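Local coordinates for NIF3-related protein (Bacillus cereus, PDB 2GX8), which is of unknown function but, as a NIF3-family protein, carries a two-zinc site together with an additional domain thought to be regulatory, at residues C194-P206 and G218-T230. Residues are numbered along the deposited sequence; the frame is centred on the assembly and turned at random.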
loop_
_atom_site.group_PDB
_atom_site.type_symbol
_atom_site.label_atom_id
_atom_site.label_comp_id
_atom_site.label_asym_id
_atom_site.label_seq_id
_atom_site.Cartn_x
_atom_site.Cartn_y
_atom_site.Cartn_z
ATOM N N CYS C 194 45.428 -7.174 15.650
ATOM C CA CYS C 194 45.305 -8.589 15.366
ATOM C C CYS C 194 45.486 -8.828 13.886
ATOM O O CYS C 194 44.820 -8.200 13.065
ATOM C CB CYS C 194 43.969 -9.155 15.844
ATOM S SG CYS C 194 43.770 -9.120 17.637
ATOM N N THR C 195 46.420 -9.716 13.555
ATOM C CA THR C 195 46.688 -10.115 12.184
ATOM C C THR C 195 47.198 -11.551 12.169
ATOM O O THR C 195 47.648 -12.100 13.200
ATOM C CB THR C 195 47.812 -9.263 11.496
ATOM O OG1 THR C 195 49.093 -9.587 12.061
ATOM C CG2 THR C 195 47.573 -7.764 11.615
ATOM N N PHE C 196 47.134 -12.149 10.982
ATOM C CA PHE C 196 47.725 -13.463 10.755
ATOM C C PHE C 196 48.465 -13.435 9.434
ATOM O O PHE C 196 47.924 -12.998 8.423
ATOM C CB PHE C 196 46.694 -14.597 10.768
ATOM C CG PHE C 196 47.303 -15.948 10.516
ATOM C CD1 PHE C 196 47.936 -16.630 11.532
ATOM C CD2 PHE C 196 47.248 -16.532 9.254
ATOM C CE1 PHE C 196 48.512 -17.866 11.303
ATOM C CE2 PHE C 196 47.836 -17.784 9.027
ATOM C CZ PHE C 196 48.465 -18.436 10.056
ATOM N N SER C 197 49.699 -13.913 9.457
ATOM C CA SER C 197 50.550 -13.937 8.280
ATOM C C SER C 197 51.154 -15.320 8.057
ATOM O O SER C 197 51.662 -15.959 8.992
ATOM C CB SER C 197 51.716 -12.943 8.429
ATOM O OG SER C 197 51.280 -11.612 8.638
ATOM N N SER C 198 51.117 -15.755 6.798
ATOM C CA SER C 198 51.720 -17.016 6.381
ATOM C C SER C 198 52.460 -16.766 5.077
ATOM O O SER C 198 52.120 -15.873 4.316
ATOM C CB SER C 198 50.670 -18.123 6.208
ATOM O OG SER C 198 49.682 -17.723 5.277
ATOM N N GLU C 199 53.506 -17.540 4.846
ATOM C CA GLU C 199 54.262 -17.380 3.630
ATOM C C GLU C 199 53.808 -18.335 2.547
ATOM O O GLU C 199 53.361 -19.438 2.825
ATOM C CB GLU C 199 55.746 -17.537 3.904
ATOM C CG GLU C 199 56.267 -16.403 4.745
ATOM C CD GLU C 199 57.723 -16.542 5.076
ATOM O OE1 GLU C 199 58.167 -17.683 5.359
ATOM O OE2 GLU C 199 58.420 -15.497 5.073
ATOM N N GLY C 200 53.918 -17.881 1.312
ATOM C CA GLY C 200 53.578 -18.696 0.184
ATOM C C GLY C 200 54.148 -18.097 -1.069
ATOM O O GLY C 200 54.981 -17.193 -1.024
ATOM N N THR C 201 53.686 -18.620 -2.192
ATOM C CA THR C 201 54.167 -18.214 -3.486
ATOM C C THR C 201 53.029 -17.701 -4.344
ATOM O O THR C 201 51.980 -18.337 -4.412
ATOM C CB THR C 201 54.849 -19.430 -4.195
ATOM O OG1 THR C 201 56.200 -19.561 -3.719
ATOM C CG2 THR C 201 54.911 -19.211 -5.674
ATOM N N GLY C 202 53.237 -16.552 -4.980
ATOM C CA GLY C 202 52.257 -15.975 -5.896
ATOM C C GLY C 202 52.765 -16.091 -7.323
ATOM O O GLY C 202 53.971 -15.987 -7.575
ATOM N N THR C 203 51.865 -16.338 -8.265
ATOM C CA THR C 203 52.280 -16.430 -9.663
ATOM C C THR C 203 51.584 -15.315 -10.447
ATOM O O THR C 203 50.585 -14.800 -10.007
ATOM C CB THR C 203 51.973 -17.829 -10.312
ATOM O OG1 THR C 203 50.570 -18.099 -10.258
ATOM C CG2 THR C 203 52.741 -18.970 -9.626
ATOM N N PHE C 204 52.146 -14.907 -11.573
ATOM C CA PHE C 204 51.506 -13.900 -12.401
ATOM C C PHE C 204 52.114 -13.932 -13.785
ATOM O O PHE C 204 53.241 -14.394 -13.962
ATOM C CB PHE C 204 51.553 -12.502 -11.753
ATOM C CG PHE C 204 52.949 -11.949 -11.526
ATOM C CD1 PHE C 204 53.540 -11.096 -12.458
ATOM C CD2 PHE C 204 53.655 -12.240 -10.363
ATOM C CE1 PHE C 204 54.807 -10.554 -12.241
ATOM C CE2 PHE C 204 54.919 -11.729 -10.150
ATOM C CZ PHE C 204 55.508 -10.880 -11.087
ATOM N N VAL C 205 51.348 -13.501 -14.779
ATOM C CA VAL C 205 51.827 -13.393 -16.161
ATOM C C VAL C 205 51.504 -11.969 -16.623
ATOM O O VAL C 205 50.375 -11.700 -17.035
ATOM C CB VAL C 205 51.149 -14.430 -17.104
ATOM C CG1 VAL C 205 51.467 -14.168 -18.555
ATOM C CG2 VAL C 205 51.547 -15.836 -16.752
ATOM N N PRO C 206 52.492 -11.043 -16.547
ATOM C CA PRO C 206 52.313 -9.638 -16.938
ATOM C C PRO C 206 51.812 -9.542 -18.361
ATOM O O PRO C 206 52.246 -10.318 -19.212
ATOM C CB PRO C 206 53.725 -9.052 -16.821
ATOM C CG PRO C 206 54.638 -10.216 -16.827
ATOM C CD PRO C 206 53.872 -11.295 -16.113
ATOM N N GLY C 218 53.637 -14.020 -22.787
ATOM C CA GLY C 218 52.987 -14.937 -21.848
ATOM C C GLY C 218 53.991 -15.507 -20.862
ATOM O O GLY C 218 54.025 -16.719 -20.617
ATOM N N GLN C 219 54.796 -14.614 -20.290
ATOM C CA GLN C 219 55.887 -14.966 -19.371
ATOM C C GLN C 219 55.454 -15.235 -17.905
ATOM O O GLN C 219 55.199 -14.294 -17.165
ATOM C CB GLN C 219 57.003 -13.887 -19.492
ATOM C CG GLN C 219 56.532 -12.366 -19.462
ATOM C CD GLN C 219 57.596 -11.326 -19.962
ATOM O OE1 GLN C 219 57.511 -10.136 -19.639
ATOM N NE2 GLN C 219 58.575 -11.782 -20.753
ATOM N N LEU C 220 55.390 -16.505 -17.485
ATOM C CA LEU C 220 54.952 -16.833 -16.105
ATOM C C LEU C 220 55.995 -16.534 -15.046
ATOM O O LEU C 220 57.040 -17.178 -15.017
ATOM C CB LEU C 220 54.522 -18.305 -15.949
ATOM C CG LEU C 220 54.091 -18.724 -14.523
ATOM C CD1 LEU C 220 52.624 -18.451 -14.221
ATOM C CD2 LEU C 220 54.346 -20.186 -14.328
ATOM N N GLU C 221 55.699 -15.582 -14.167
ATOM C CA GLU C 221 56.607 -15.219 -13.097
ATOM C C GLU C 221 56.157 -15.865 -11.805
ATOM O O GLU C 221 55.026 -16.312 -11.693
ATOM C CB GLU C 221 56.638 -13.715 -12.921
ATOM C CG GLU C 221 56.661 -12.903 -14.214
ATOM C CD GLU C 221 57.908 -13.060 -15.052
ATOM O OE1 GLU C 221 58.787 -13.890 -14.716
ATOM O OE2 GLU C 221 58.012 -12.343 -16.079
ATOM N N ARG C 222 57.038 -15.889 -10.815
ATOM C CA ARG C 222 56.745 -16.516 -9.522
ATOM C C ARG C 222 57.480 -15.775 -8.410
ATOM O O ARG C 222 58.684 -15.501 -8.524
ATOM C CB ARG C 222 57.169 -17.978 -9.582
ATOM C CG ARG C 222 57.336 -18.703 -8.253
ATOM C CD ARG C 222 57.506 -20.240 -8.446
ATOM N NE ARG C 222 56.312 -20.884 -9.014
ATOM C CZ ARG C 222 56.128 -21.148 -10.310
ATOM N NH1 ARG C 222 57.050 -20.833 -11.214
ATOM N NH2 ARG C 222 55.008 -21.733 -10.708
ATOM N N VAL C 223 56.766 -15.440 -7.336
ATOM C CA VAL C 223 57.365 -14.645 -6.263
ATOM C C VAL C 223 56.976 -15.136 -4.879
ATOM O O VAL C 223 55.804 -15.386 -4.644
ATOM C CB VAL C 223 56.930 -13.165 -6.434
ATOM C CG1 VAL C 223 57.072 -12.370 -5.159
ATOM C CG2 VAL C 223 57.710 -12.487 -7.547
ATOM N N GLU C 224 57.943 -15.313 -3.974
ATOM C CA GLU C 224 57.625 -15.669 -2.578
ATOM C C GLU C 224 56.949 -14.438 -1.952
ATOM O O GLU C 224 57.366 -13.316 -2.173
ATOM C CB GLU C 224 58.867 -16.083 -1.791
ATOM C CG GLU C 224 59.560 -17.353 -2.301
ATOM C CD GLU C 224 61.007 -17.512 -1.762
ATOM O OE1 GLU C 224 61.566 -16.531 -1.193
ATOM O OE2 GLU C 224 61.606 -18.614 -1.923
ATOM N N GLU C 225 55.887 -14.654 -1.193
ATOM C CA GLU C 225 55.087 -13.570 -0.648
ATOM C C GLU C 225 54.469 -13.916 0.690
ATOM O O GLU C 225 54.409 -15.076 1.089
ATOM C CB GLU C 225 53.898 -13.312 -1.572
ATOM C CG GLU C 225 54.128 -12.435 -2.753
ATOM C CD GLU C 225 52.821 -12.139 -3.474
ATOM O OE1 GLU C 225 52.111 -13.096 -3.807
ATOM O OE2 GLU C 225 52.518 -10.950 -3.733
ATOM N N VAL C 226 53.933 -12.894 1.345
ATOM C CA VAL C 226 53.270 -13.044 2.630
ATOM C C VAL C 226 51.796 -12.713 2.454
ATOM O O VAL C 226 51.437 -11.710 1.833
ATOM C CB VAL C 226 53.948 -12.144 3.710
ATOM C CG1 VAL C 226 53.238 -12.230 5.032
ATOM C CG2 VAL C 226 55.341 -12.573 3.896
ATOM N N ARG C 227 50.955 -13.599 2.978
ATOM C CA ARG C 227 49.516 -13.478 2.919
ATOM C C ARG C 227 49.110 -13.005 4.296
ATOM O O ARG C 227 49.137 -13.776 5.267
ATOM C CB ARG C 227 48.880 -14.843 2.638
ATOM C CG ARG C 227 47.499 -14.773 2.065
ATOM C CD ARG C 227 46.709 -16.111 2.077
ATOM N NE ARG C 227 45.742 -16.161 3.175
ATOM C CZ ARG C 227 44.420 -16.136 3.043
ATOM N NH1 ARG C 227 43.828 -16.102 1.860
ATOM N NH2 ARG C 227 43.673 -16.176 4.114
ATOM N N ILE C 228 48.758 -11.729 4.385
ATOM C CA ILE C 228 48.359 -11.123 5.640
ATOM C C ILE C 228 46.854 -10.978 5.684
ATOM O O ILE C 228 46.252 -10.410 4.785
ATOM C CB ILE C 228 48.978 -9.703 5.822
ATOM C CG1 ILE C 228 50.513 -9.739 5.659
ATOM C CG2 ILE C 228 48.568 -9.087 7.190
ATOM C CD1 ILE C 228 51.180 -8.359 5.626
ATOM N N GLU C 229 46.247 -11.489 6.738
ATOM C CA GLU C 229 44.814 -11.328 6.897
ATOM C C GLU C 229 44.500 -10.640 8.210
ATOM O O GLU C 229 45.248 -10.772 9.196
ATOM C CB GLU C 229 44.071 -12.646 6.765
ATOM C CG GLU C 229 44.339 -13.634 7.831
ATOM C CD GLU C 229 43.464 -14.852 7.700
ATOM O OE1 GLU C 229 43.361 -15.407 6.595
ATOM O OE2 GLU C 229 42.879 -15.272 8.713
ATOM N N THR C 230 43.410 -9.884 8.212
ATOM C CA THR C 230 42.992 -9.154 9.396
ATOM C C THR C 230 41.505 -8.854 9.256
ATOM O O THR C 230 40.985 -8.718 8.135
ATOM C CB THR C 230 43.812 -7.862 9.600
ATOM O OG1 THR C 230 43.718 -7.440 10.964
ATOM C CG2 THR C 230 43.358 -6.756 8.699
HETATM O O HOH W 1 47.370 -15.700 5.959
#
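Phe196 and Glu229 form the hydrogen-bonded pair near the base of a long antiparallel beta hairpin, strands 194-206 and 221-230, reaching far from the centre of the chain. Five such pairs, ending at Phe204–Glu221, satisfy backbone N-H and C=O groups reciprocally. The bond from Arg227 N to Ser198 O is 2.9 Å, its return from Ser198 N to Arg227 O a longer 3.2 Å. Arg227 O takes a second donor, a water (2.7 Å) that accepts a long bond from Arg227 NE at the guanidinium edge. The short hydroxyl of Ser198 suits this place because OG is hydrogen-bonded to the same water. Arg227 NH2 meets Glu229 OE1 in a salt bridge with weak hydrogen-bond geometry; Arg227 also bridges to Glu229 of the second subunit, and Glu229 to Arg227 of the third. Strand 194-206 continues the sheet into both, and Thr203 OG1 bonds to Thr195 OG1 of the second. Gly202 keeps the backbone bare beside Glu225, whose OE1 lies 3.6 Å from Gly202 CA. Toward the hairpin's far end, Phe204 chi1 (62°) swings the ring toward strand 221-230: Glu221 CB makes a CH-pi contact over one face, 3.7 Å from the centroid, while Val223 CG2 touches the edge at CE2.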